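Local coordinates for protein pectate lyase (Bacillus subtilis, PDB 5AMV) that cleaves the alpha-1,4-linked galacturonan of pectate by calcium-dependent elimination, leaving oligosaccharides with unsaturated non-reducing ends, at residues A[294-307]-A[324-336]. Residues are numbered along the deposited sequence; the frame is centred on the assembly and turned at random. Where two conformers were deposited one is given.
Sequences YYEGSTSSSSYPFS and VIDVPGLSAAKTI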
loop_
_atom_site.group_PDB
_atom_site.type_symbol
_atom_site.label_atom_id
_atom_site.label_comp_id
_atom_site.label_asym_id
_atom_site.label_seq_id
_atom_site.Cartn_x
_atom_site.Cartn_y
_atom_site.Cartn_z
ATOM N N TYR A 294 -11.743 1.341 10.068
ATOM C CA TYR A 294 -11.520 1.595 11.478
ATOM C C TYR A 294 -10.054 2.022 11.614
ATOM O O TYR A 294 -9.167 1.300 11.141
ATOM C CB TYR A 294 -11.777 0.361 12.327
ATOM C CG TYR A 294 -11.530 0.651 13.781
ATOM C CD1 TYR A 294 -12.279 1.632 14.457
ATOM C CD2 TYR A 294 -10.550 -0.055 14.482
ATOM C CE1 TYR A 294 -12.069 1.909 15.765
ATOM C CE2 TYR A 294 -10.313 0.222 15.851
ATOM C CZ TYR A 294 -11.078 1.211 16.476
ATOM O OH TYR A 294 -10.835 1.475 17.796
ATOM N N TYR A 295 -9.831 3.194 12.200
ATOM C CA TYR A 295 -8.478 3.753 12.350
ATOM C C TYR A 295 -8.240 3.915 13.834
ATOM O O TYR A 295 -9.097 4.472 14.572
ATOM C CB TYR A 295 -8.360 5.148 11.654
ATOM C CG TYR A 295 -8.859 5.182 10.218
ATOM C CD1 TYR A 295 -10.224 5.192 9.951
ATOM C CD2 TYR A 295 -7.955 5.173 9.141
ATOM C CE1 TYR A 295 -10.708 5.210 8.631
ATOM C CE2 TYR A 295 -8.443 5.169 7.807
ATOM C CZ TYR A 295 -9.809 5.198 7.590
ATOM O OH TYR A 295 -10.350 5.198 6.315
ATOM N N GLU A 296 -7.069 3.468 14.323
ATOM C CA GLU A 296 -6.798 3.566 15.773
ATOM C C GLU A 296 -5.318 3.792 15.979
ATOM O O GLU A 296 -4.487 3.209 15.278
ATOM C CB GLU A 296 -7.227 2.304 16.535
ATOM C CG GLU A 296 -6.728 0.993 15.852
ATOM C CD GLU A 296 -6.927 -0.240 16.729
ATOM O OE1 GLU A 296 -6.822 -0.164 17.984
ATOM O OE2 GLU A 296 -7.111 -1.311 16.152
ATOM N N GLY A 297 -4.993 4.650 16.936
ATOM C CA GLY A 297 -3.603 4.979 17.211
ATOM C C GLY A 297 -3.502 6.049 18.244
ATOM O O GLY A 297 -4.493 6.388 18.898
ATOM N N SER A 298 -2.300 6.579 18.404
ATOM C CA SER A 298 -2.030 7.583 19.406
ATOM C C SER A 298 -1.098 8.626 18.798
ATOM O O SER A 298 -0.129 8.283 18.107
ATOM C CB SER A 298 -1.309 6.938 20.600
ATOM O OG SER A 298 -0.751 7.976 21.400
ATOM N N THR A 299 -1.361 9.902 19.061
ATOM C CA THR A 299 -0.477 10.956 18.536
ATOM C C THR A 299 0.801 11.014 19.337
ATOM O O THR A 299 1.749 11.700 18.935
ATOM C CB THR A 299 -1.137 12.354 18.627
ATOM O OG1 THR A 299 -1.515 12.581 19.992
ATOM C CG2 THR A 299 -2.384 12.425 17.713
ATOM N N SER A 300 0.862 10.282 20.438
ATOM C CA SER A 300 2.046 10.412 21.298
ATOM C C SER A 300 2.892 9.138 21.381
ATOM O O SER A 300 3.844 9.075 22.194
ATOM C CB SER A 300 1.658 10.919 22.691
ATOM O OG SER A 300 0.830 9.970 23.343
ATOM N N SER A 301 2.557 8.124 20.570
ATOM C CA SER A 301 3.329 6.886 20.645
ATOM C C SER A 301 4.749 7.106 20.124
ATOM O O SER A 301 5.007 7.921 19.244
ATOM C CB SER A 301 2.636 5.739 19.929
ATOM O OG SER A 301 2.350 6.093 18.604
ATOM N N SER A 302 5.698 6.403 20.748
ATOM C CA SER A 302 7.097 6.597 20.361
ATOM C C SER A 302 7.348 5.930 19.011
ATOM O O SER A 302 8.214 6.352 18.246
ATOM C CB SER A 302 8.068 6.063 21.430
ATOM O OG SER A 302 7.788 4.712 21.738
ATOM N N SER A 303 6.587 4.890 18.712
ATOM C CA SER A 303 6.641 4.288 17.396
ATOM C C SER A 303 5.325 4.538 16.657
ATOM O O SER A 303 4.224 4.349 17.221
ATOM C CB SER A 303 6.956 2.801 17.483
ATOM O OG SER A 303 8.216 2.598 18.102
ATOM N N TYR A 304 5.457 4.975 15.418
ATOM C CA TYR A 304 4.339 5.226 14.494
ATOM C C TYR A 304 3.185 6.075 15.095
ATOM O O TYR A 304 2.032 5.647 15.067
ATOM C CB TYR A 304 3.790 3.897 13.970
ATOM C CG TYR A 304 4.839 3.050 13.242
ATOM C CD1 TYR A 304 5.436 3.517 12.084
ATOM C CD2 TYR A 304 5.227 1.789 13.745
ATOM C CE1 TYR A 304 6.372 2.739 11.410
ATOM C CE2 TYR A 304 6.161 1.004 13.084
ATOM C CZ TYR A 304 6.731 1.474 11.925
ATOM O OH TYR A 304 7.666 0.688 11.252
ATOM N N PRO A 305 3.504 7.272 15.600
ATOM C CA PRO A 305 2.433 8.142 16.093
ATOM C C PRO A 305 1.525 8.620 14.956
ATOM O O PRO A 305 1.987 8.914 13.835
ATOM C CB PRO A 305 3.195 9.328 16.703
ATOM C CG PRO A 305 4.525 9.369 15.887
ATOM C CD PRO A 305 4.844 7.879 15.779
ATOM N N PHE A 306 0.237 8.674 15.241
ATOM C CA PHE A 306 -0.737 9.075 14.238
ATOM C C PHE A 306 -0.535 10.512 13.815
ATOM O O PHE A 306 -0.395 11.404 14.672
ATOM C CB PHE A 306 -2.140 8.977 14.872
ATOM C CG PHE A 306 -3.267 9.372 13.933
ATOM C CD1 PHE A 306 -3.693 10.696 13.890
ATOM C CD2 PHE A 306 -3.928 8.412 13.142
ATOM C CE1 PHE A 306 -4.738 11.096 13.015
ATOM C CE2 PHE A 306 -4.977 8.801 12.293
ATOM C CZ PHE A 306 -5.359 10.148 12.218
ATOM N N SER A 307 -0.586 10.760 12.490
ATOM C CA SER A 307 -0.551 12.122 11.961
ATOM C C SER A 307 -1.920 12.474 11.342
ATOM O O SER A 307 -2.591 13.427 11.765
ATOM C CB SER A 307 0.579 12.239 10.916
ATOM O OG SER A 307 0.798 13.567 10.490
ATOM N N VAL A 324 -14.683 5.109 11.313
ATOM C CA VAL A 324 -14.539 5.316 12.773
ATOM C C VAL A 324 -13.047 5.507 13.091
ATOM O O VAL A 324 -12.240 4.647 12.695
ATOM C CB VAL A 324 -15.091 4.063 13.486
ATOM C CG1 VAL A 324 -14.863 4.157 15.053
ATOM C CG2 VAL A 324 -16.582 3.922 13.202
ATOM N N ILE A 325 -12.695 6.597 13.796
ATOM C CA ILE A 325 -11.314 6.937 14.114
ATOM C C ILE A 325 -11.184 7.036 15.627
ATOM O O ILE A 325 -11.851 7.893 16.248
ATOM C CB ILE A 325 -10.916 8.287 13.428
ATOM C CG1 ILE A 325 -11.051 8.159 11.897
ATOM C CG2 ILE A 325 -9.484 8.670 13.775
ATOM C CD1 ILE A 325 -10.921 9.531 11.196
ATOM N N ASP A 326 -10.357 6.179 16.231
ATOM C CA ASP A 326 -10.074 6.289 17.664
ATOM C C ASP A 326 -8.618 6.689 17.903
ATOM O O ASP A 326 -7.693 5.832 17.953
ATOM C CB ASP A 326 -10.388 4.989 18.376
ATOM C CG ASP A 326 -11.917 4.764 18.541
ATOM O OD1 ASP A 326 -12.676 5.751 18.488
ATOM O OD2 ASP A 326 -12.305 3.608 18.706
ATOM N N VAL A 327 -8.425 7.993 18.074
ATOM C CA VAL A 327 -7.116 8.588 18.361
ATOM C C VAL A 327 -7.369 9.580 19.508
ATOM O O VAL A 327 -7.794 10.698 19.280
ATOM C CB VAL A 327 -6.510 9.283 17.099
ATOM C CG1 VAL A 327 -5.147 9.946 17.416
ATOM C CG2 VAL A 327 -6.332 8.231 15.951
ATOM N N PRO A 328 -7.106 9.151 20.735
ATOM C CA PRO A 328 -7.483 10.000 21.901
ATOM C C PRO A 328 -6.901 11.402 21.783
ATOM O O PRO A 328 -5.724 11.566 21.397
ATOM C CB PRO A 328 -6.861 9.235 23.079
ATOM C CG PRO A 328 -7.027 7.778 22.649
ATOM C CD PRO A 328 -6.687 7.789 21.155
ATOM N N GLY A 329 -7.725 12.411 22.034
ATOM C CA GLY A 329 -7.213 13.798 22.098
ATOM C C GLY A 329 -7.121 14.531 20.769
ATOM O O GLY A 329 -6.797 15.726 20.751
ATOM N N LEU A 330 -7.412 13.836 19.665
ATOM C CA LEU A 330 -7.402 14.434 18.325
ATOM C C LEU A 330 -8.602 15.358 18.121
ATOM O O LEU A 330 -9.707 15.082 18.595
ATOM C CB LEU A 330 -7.411 13.312 17.257
ATOM C CG LEU A 330 -6.938 13.723 15.866
ATOM C CD1 LEU A 330 -5.447 13.924 15.788
ATOM C CD2 LEU A 330 -7.401 12.693 14.856
ATOM N N SER A 331 -8.366 16.470 17.436
ATOM C CA SER A 331 -9.453 17.310 16.932
ATOM C C SER A 331 -10.066 16.778 15.628
ATOM O O SER A 331 -9.388 16.096 14.833
ATOM C CB SER A 331 -8.943 18.735 16.730
ATOM O OG SER A 331 -8.062 18.771 15.602
ATOM N N ALA A 332 -11.339 17.091 15.399
ATOM C CA ALA A 332 -12.009 16.768 14.138
ATOM C C ALA A 332 -11.200 17.198 12.909
ATOM O O ALA A 332 -11.098 16.432 11.943
ATOM C CB ALA A 332 -13.423 17.369 14.089
ATOM N N ALA A 333 -10.609 18.399 12.940
ATOM C CA ALA A 333 -9.909 18.886 11.742
ATOM C C ALA A 333 -8.695 18.002 11.401
ATOM O O ALA A 333 -8.364 17.805 10.219
ATOM C CB ALA A 333 -9.486 20.391 11.921
ATOM N N LYS A 334 -8.022 17.494 12.442
ATOM C CA LYS A 334 -6.730 16.820 12.289
ATOM C C LYS A 334 -6.875 15.364 11.873
ATOM O O LYS A 334 -5.860 14.662 11.672
ATOM C CB LYS A 334 -5.911 16.921 13.578
ATOM C CG LYS A 334 -5.428 18.367 13.887
ATOM C CD LYS A 334 -4.720 19.016 12.722
ATOM C CE LYS A 334 -3.259 18.527 12.578
ATOM N NZ LYS A 334 -2.709 18.779 11.184
ATOM N N THR A 335 -8.123 14.926 11.722
ATOM C CA THR A 335 -8.373 13.595 11.156
ATOM C C THR A 335 -7.880 13.502 9.709
ATOM O O THR A 335 -7.609 12.390 9.182
ATOM C CB THR A 335 -9.860 13.218 11.172
ATOM O OG1 THR A 335 -10.609 14.186 10.426
ATOM C CG2 THR A 335 -10.386 13.096 12.611
ATOM N N ILE A 336 -7.797 14.642 9.031
ATOM C CA ILE A 336 -7.322 14.665 7.628
ATOM C C ILE A 336 -6.169 15.647 7.461
ATOM O O ILE A 336 -5.874 16.465 8.379
ATOM C CB ILE A 336 -8.480 14.980 6.629
ATOM C CG1 ILE A 336 -8.797 16.500 6.663
ATOM C CG2 ILE A 336 -9.686 14.070 6.949
ATOM C CD1 ILE A 336 -9.938 16.923 5.747
HETATM O O HOH W 1 -3.539 9.912 21.136
HETATM O O HOH W 2 -3.906 13.619 20.671
HETATM O O HOH W 3 -1.188 15.871 10.205
#
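Tyr294 and Asp326 reach each other along one face of two neighbouring parallel strands, 294-296 and 324-326, strands of successive coils of the right-handed parallel beta-helix of polysaccharide lyase family 1. With CG anti to the backbone N (chi1 180°), the Tyr294 ring leans toward strand 324-326; its CE1 touches Val324 CG1, and its OH donates to Asp326 OD2 at 2.7 Å. The phenol meets that oxygen on the anti side, 22° out of the carboxylate plane, and ring and carboxylate stand nearly perpendicular. Helix 382-392 packs over this face, touching Tyr294, Val324 and Asp326. On the other face, Tyr295 CD1 lies 3.6 Å from Ile325 CG1, while at the far end of the ring its OH accepts a hydrogen bond from Trp310 NE1. The ladder pairs Tyr295 N with Val324 O, Asp326 N with Tyr295 O, and Gly297 N with Asp326 O at 3.1 Å.

Beyond the strands the chains part into loops, and Phe306 turns back against the second loop. Val327 CG2 sits over one face of the Phe306 ring, 3.8 Å from the centroid, a CH-pi contact; Leu330 CD2 approaches Phe306 CE1 at 3.6 Å. This joins the turn at 327-330 to the loop that carries Ser307, which touches bound galacturonate. Two waters bridge the loops, both donating to Pro328 O: one accepts from Thr299 N, the other lies 2.7 Å from Thr299 OG1.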